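Local atomic coordinates of protein FmtA (Staphylococcus aureus, PDB entry 5ZH8), a protein that removes D-alanyl ester groups from the wall teichoic acid and lipoteichoic acid of Staphylococcus aureus, and affects its methicillin resistance and cell wall structure. Residues A[335-340]-A[385-390]; A[350-354]-A[371-376]. One frame throughout, in Å; residues are numbered along the deposited sequence.

Interaction 1: A[335-340]-A[385-390]; sequences AKPTLN and QNKPYN
A335, at the end of strand 333-335, lays its CB alongside the amide of N390, with 3.8 Å between CB and ND2. The carbonyl of K336 is the first acceptor in line: N390 ND2 donates to K336 O over 2.8 Å, bent to 136° at the hydrogen. P337 O is gripped twice, by the backbone N of Y389 lying in the carbonyl plane at 2.7 Å and by N390 N, which stands above that plane. T338 CA makes a bent CA-H...O contact with K387 O at 3.3 Å, while its CG2 rests against N386 OD1, N386 being the centre of an inverse gamma turn. The loop is the turn of a beta-hairpin between strands 333-335 and 340-346 of the large antiparallel sheet, clasped largely at its carbonyls by the chain that follows helix 371-382. L339 CA passes 3.8 Å from CD2 of the Y389 ring, which CG anti to the backbone N (chi1 -176°) lays along the turn toward N340; its OH bonds to D357. N340 OD1 reaches the edge of that ring and takes the second ND2 hydrogen bond of N390 at 2.8 Å, in the N390 amide plane, while N340 ND2 donates to L317 O.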
loop_
_atom_site.group_PDB
_atom_site.type_symbol
_atom_site.label_atom_id
_atom_site.label_comp_id
_atom_site.label_asym_id
_atom_site.label_seq_id
_atom_site.Cartn_x
_atom_site.Cartn_y
_atom_site.Cartn_z
ATOM N N ALA A 335 20.478 10.983 1.935
ATOM C CA ALA A 335 20.987 12.027 2.814
ATOM C C ALA A 335 20.099 13.245 2.635
ATOM O O ALA A 335 20.088 13.849 1.566
ATOM C CB ALA A 335 22.424 12.364 2.468
ATOM N N LYS A 336 19.344 13.589 3.676
ATOM C CA LYS A 336 18.391 14.696 3.617
ATOM C C LYS A 336 18.813 15.840 4.552
ATOM O O LYS A 336 19.778 15.699 5.303
ATOM C CB LYS A 336 16.992 14.191 3.962
ATOM C CG LYS A 336 16.531 13.014 3.111
ATOM C CD LYS A 336 15.126 12.572 3.488
ATOM C CE LYS A 336 14.336 12.094 2.284
ATOM N NZ LYS A 336 13.982 13.221 1.373
ATOM N N PRO A 337 18.108 16.985 4.495
ATOM C CA PRO A 337 18.486 18.125 5.325
ATOM C C PRO A 337 18.511 17.880 6.831
ATOM O O PRO A 337 19.455 18.311 7.492
ATOM C CB PRO A 337 17.430 19.167 4.975
ATOM C CG PRO A 337 17.123 18.882 3.556
ATOM C CD PRO A 337 17.129 17.384 3.469
ATOM N N THR A 338 17.497 17.204 7.366
ATOM C CA THR A 338 17.392 17.022 8.818
ATOM C C THR A 338 17.738 15.614 9.275
ATOM O O THR A 338 17.755 15.350 10.482
ATOM C CB THR A 338 15.969 17.325 9.312
ATOM O OG1 THR A 338 15.061 16.379 8.738
ATOM C CG2 THR A 338 15.548 18.714 8.922
ATOM N N LEU A 339 18.010 14.717 8.322
ATOM C CA LEU A 339 18.121 13.286 8.618
ATOM C C LEU A 339 18.632 12.484 7.431
ATOM O O LEU A 339 18.596 12.956 6.301
ATOM C CB LEU A 339 16.753 12.736 9.038
ATOM C CG LEU A 339 15.595 12.948 8.044
ATOM C CD1 LEU A 339 15.538 11.849 6.985
ATOM C CD2 LEU A 339 14.262 13.033 8.782
ATOM N N ASN A 340 19.117 11.278 7.711
ATOM C CA ASN A 340 19.387 10.275 6.680
ATOM C C ASN A 340 18.291 9.220 6.759
ATOM O O ASN A 340 17.841 8.862 7.848
ATOM C CB ASN A 340 20.762 9.615 6.870
ATOM C CG ASN A 340 21.913 10.502 6.419
ATOM O OD1 ASN A 340 21.749 11.707 6.214
ATOM N ND2 ASN A 340 23.091 9.904 6.272
ATOM N N GLN A 385 14.112 15.754 16.752
ATOM C CA GLN A 385 15.299 15.818 15.891
ATOM C C GLN A 385 15.056 16.549 14.575
ATOM O O GLN A 385 15.852 16.444 13.650
ATOM C CB GLN A 385 15.805 14.403 15.605
ATOM C CG GLN A 385 16.224 13.659 16.853
ATOM C CD GLN A 385 17.348 14.366 17.580
ATOM O OE1 GLN A 385 18.470 14.421 17.093
ATOM N NE2 GLN A 385 17.046 14.916 18.744
ATOM N N ASN A 386 13.957 17.286 14.486
ATOM C CA ASN A 386 13.682 18.056 13.295
ATOM C C ASN A 386 14.573 19.302 13.315
ATOM O O ASN A 386 14.176 20.366 13.777
ATOM C CB ASN A 386 12.200 18.417 13.220
ATOM C CG ASN A 386 11.831 19.078 11.908
ATOM O OD1 ASN A 386 12.473 18.846 10.879
ATOM N ND2 ASN A 386 10.798 19.911 11.935
ATOM N N LYS A 387 15.795 19.152 12.827
ATOM C CA LYS A 387 16.769 20.234 12.879
ATOM C C LYS A 387 17.911 19.967 11.897
ATOM O O LYS A 387 18.145 18.815 11.529
ATOM C CB LYS A 387 17.304 20.373 14.306
ATOM C CG LYS A 387 17.984 19.125 14.838
ATOM C CD LYS A 387 18.168 19.177 16.344
ATOM C CE LYS A 387 19.123 18.081 16.803
ATOM N NZ LYS A 387 19.259 18.020 18.289
ATOM N N PRO A 388 18.631 21.025 11.476
ATOM C CA PRO A 388 19.639 20.882 10.435
ATOM C C PRO A 388 20.625 19.760 10.713
ATOM O O PRO A 388 21.102 19.622 11.836
ATOM C CB PRO A 388 20.361 22.224 10.463
ATOM C CG PRO A 388 19.342 23.178 10.967
ATOM C CD PRO A 388 18.579 22.402 11.991
ATOM N N TYR A 389 20.912 18.968 9.686
ATOM C CA TYR A 389 21.833 17.844 9.802
ATOM C C TYR A 389 22.847 17.847 8.658
ATOM O O TYR A 389 24.046 17.898 8.899
ATOM C CB TYR A 389 21.055 16.524 9.846
ATOM C CG TYR A 389 21.922 15.305 10.057
ATOM C CD1 TYR A 389 22.897 15.281 11.055
ATOM C CD2 TYR A 389 21.766 14.163 9.266
ATOM C CE1 TYR A 389 23.695 14.165 11.250
ATOM C CE2 TYR A 389 22.568 13.045 9.459
ATOM C CZ TYR A 389 23.525 13.059 10.452
ATOM O OH TYR A 389 24.303 11.956 10.659
ATOM N N ASN A 390 22.354 17.786 7.424
ATOM C CA ASN A 390 23.189 17.889 6.231
ATOM C C ASN A 390 22.885 19.201 5.536
ATOM O O ASN A 390 21.770 19.708 5.627
ATOM C CB ASN A 390 22.909 16.730 5.265
ATOM C CG ASN A 390 23.152 15.372 5.891
ATOM O OD1 ASN A 390 24.153 15.170 6.575
ATOM N ND2 ASN A 390 22.241 14.431 5.656
#

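Interaction 2: A[350-354]-A[371-376]; sequences VFTVY and NEVRIK
N371, E372, I375 and K376 of the C-terminal helix pack on strand 350-354 of the large antiparallel sheet, as in the beta-lactamase and penicillin-binding protein fold. The two segment axes come within 9.2 Å and run at 29° to each other. At the start, the side chains of V350 and N371 slide past each other in opposite directions, CG1 against CB at 3.6 Å. N371 ND2 then donates to T352 OG1 at 2.9 Å, nearly straight (160°) and close to its own amide plane; L363 O also accepts from this ND2, and N343 OD1 is a further partner of the hydroxyl. I375 fills the middle. Its CD1 lies 3.5 Å from the backbone N of Y354 and touches T352 CG2, while CG2, set between backbone N and carbonyl carbon, sits over the centre of the Y354 ring in a CH-pi contact, 3.7 Å from the centroid. K376 CG comes obliquely to the same ring near OH. At the ring's edge, Y354 OH donates to E372 OE2 at 2.5 Å, meeting the carboxylate on its anti side. This oxygen also forms a salt bridge to R341 NE; one neutral and one cationic partner at OE2 would probably favour the charged form of the buried carboxylate.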
loop_
_atom_site.group_PDB
_atom_site.type_symbol
_atom_site.label_atom_id
_atom_site.label_comp_id
_atom_site.label_asym_id
_atom_site.label_seq_id
_atom_site.Cartn_x
_atom_site.Cartn_y
_atom_site.Cartn_z
ATOM N N VAL A 350 7.284 -3.266 5.684
ATOM C CA VAL A 350 7.858 -1.942 5.488
ATOM C C VAL A 350 9.007 -1.783 6.474
ATOM O O VAL A 350 8.819 -1.949 7.683
ATOM C CB VAL A 350 6.845 -0.806 5.726
ATOM C CG1 VAL A 350 7.341 0.469 5.069
ATOM C CG2 VAL A 350 5.472 -1.167 5.185
ATOM N N PHE A 351 10.187 -1.460 5.951
ATOM C CA PHE A 351 11.393 -1.375 6.756
ATOM C C PHE A 351 12.011 0.010 6.567
ATOM O O PHE A 351 12.509 0.338 5.492
ATOM C CB PHE A 351 12.365 -2.474 6.333
ATOM C CG PHE A 351 13.413 -2.779 7.354
ATOM C CD1 PHE A 351 14.579 -2.039 7.406
ATOM C CD2 PHE A 351 13.227 -3.807 8.266
ATOM C CE1 PHE A 351 15.544 -2.316 8.351
ATOM C CE2 PHE A 351 14.190 -4.092 9.216
ATOM C CZ PHE A 351 15.350 -3.341 9.261
ATOM N N THR A 352 11.967 0.819 7.617
ATOM C CA THR A 352 12.293 2.230 7.502
ATOM C C THR A 352 13.288 2.638 8.581
ATOM O O THR A 352 13.242 2.138 9.703
ATOM C CB THR A 352 11.018 3.098 7.583
ATOM O OG1 THR A 352 10.025 2.592 6.672
ATOM C CG2 THR A 352 11.319 4.542 7.230
ATOM N N VAL A 353 14.201 3.535 8.215
ATOM C CA VAL A 353 15.274 3.978 9.098
ATOM C C VAL A 353 15.398 5.481 8.958
ATOM O O VAL A 353 15.572 5.988 7.856
ATOM C CB VAL A 353 16.647 3.365 8.723
ATOM C CG1 VAL A 353 17.691 3.719 9.770
ATOM C CG2 VAL A 353 16.559 1.854 8.554
ATOM N N TYR A 354 15.288 6.186 10.073
ATOM C CA TYR A 354 15.610 7.607 10.140
ATOM C C TYR A 354 16.781 7.717 11.088
ATOM O O TYR A 354 16.753 7.106 12.159
ATOM C CB TYR A 354 14.449 8.400 10.728
ATOM C CG TYR A 354 13.401 8.891 9.756
ATOM C CD1 TYR A 354 13.150 8.250 8.549
ATOM C CD2 TYR A 354 12.621 9.991 10.088
ATOM C CE1 TYR A 354 12.172 8.720 7.695
ATOM C CE2 TYR A 354 11.642 10.459 9.250
ATOM C CZ TYR A 354 11.419 9.828 8.059
ATOM O OH TYR A 354 10.434 10.336 7.250
ATOM N N ASN A 371 4.135 3.413 7.510
ATOM C CA ASN A 371 5.247 3.381 8.452
ATOM C C ASN A 371 5.892 4.770 8.609
ATOM O O ASN A 371 6.484 5.068 9.642
ATOM C CB ASN A 371 6.287 2.343 8.003
ATOM C CG ASN A 371 7.130 1.821 9.152
ATOM O OD1 ASN A 371 6.613 1.537 10.240
ATOM N ND2 ASN A 371 8.433 1.683 8.915
ATOM N N GLU A 372 5.767 5.613 7.585
ATOM C CA GLU A 372 6.487 6.897 7.535
ATOM C C GLU A 372 5.947 7.880 8.562
ATOM O O GLU A 372 6.707 8.587 9.209
ATOM C CB GLU A 372 6.391 7.526 6.150
ATOM C CG GLU A 372 7.467 8.566 5.887
ATOM C CD GLU A 372 8.777 7.971 5.382
ATOM O OE1 GLU A 372 8.749 6.863 4.827
ATOM O OE2 GLU A 372 9.838 8.622 5.514
ATOM N N VAL A 373 4.627 7.918 8.697
ATOM C CA VAL A 373 3.992 8.760 9.691
ATOM C C VAL A 373 4.482 8.358 11.076
ATOM O O VAL A 373 4.700 9.217 11.929
ATOM C CB VAL A 373 2.450 8.675 9.616
ATOM C CG1 VAL A 373 1.809 9.315 10.836
ATOM C CG2 VAL A 373 1.933 9.357 8.355
ATOM N N ARG A 374 4.673 7.058 11.288
ATOM C CA ARG A 374 5.089 6.562 12.600
ATOM C C ARG A 374 6.511 6.993 12.922
ATOM O O ARG A 374 6.767 7.571 13.972
ATOM C CB ARG A 374 4.990 5.033 12.683
ATOM C CG ARG A 374 3.602 4.451 12.451
ATOM C CD ARG A 374 3.684 2.931 12.406
ATOM N NE ARG A 374 2.378 2.269 12.403
ATOM C CZ ARG A 374 1.590 2.152 13.466
ATOM N NH1 ARG A 374 1.942 2.680 14.630
ATOM N NH2 ARG A 374 0.433 1.518 13.361
ATOM N N ILE A 375 7.431 6.705 12.011
ATOM C CA ILE A 375 8.844 6.992 12.236
ATOM C C ILE A 375 9.100 8.506 12.310
ATOM O O ILE A 375 9.992 8.943 13.029
ATOM C CB ILE A 375 9.734 6.306 11.171
ATOM C CG1 ILE A 375 11.177 6.169 11.667
ATOM C CG2 ILE A 375 9.689 7.051 9.842
ATOM C CD1 ILE A 375 12.038 5.267 10.811
ATOM N N LYS A 376 8.305 9.298 11.591
ATOM C CA LYS A 376 8.395 10.760 11.678
ATOM C C LYS A 376 7.974 11.241 13.045
ATOM O O LYS A 376 8.615 12.103 13.635
ATOM C CB LYS A 376 7.518 11.444 10.633
ATOM C CG LYS A 376 8.091 11.432 9.233
ATOM C CD LYS A 376 7.066 11.944 8.234
ATOM C CE LYS A 376 7.683 12.189 6.860
ATOM N NZ LYS A 376 7.029 13.327 6.132
#

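Both contacts hold the end of the chain, helix 371-382 and what follows it, to the large sheet and its loops. Interaction 2 is buried and sets the helix against the inner strand 349-355; interaction 1, about 15 Å away between centres, is partly buried and joins two loops near the sheet's border. Chemistry follows place: the helix-strand contact combines aliphatic and aromatic packing with bonds between side chains, one of them to a carboxylate, whereas the loop-loop contact depends mainly on backbone carbonyls and the amides of two asparagines. The two nevertheless meet, where L339 CD2 of the turn packs 3.7 Å from Y354 CD2. Y379 OH, farther along the helix, donates to T338 O, tying helix and turn together.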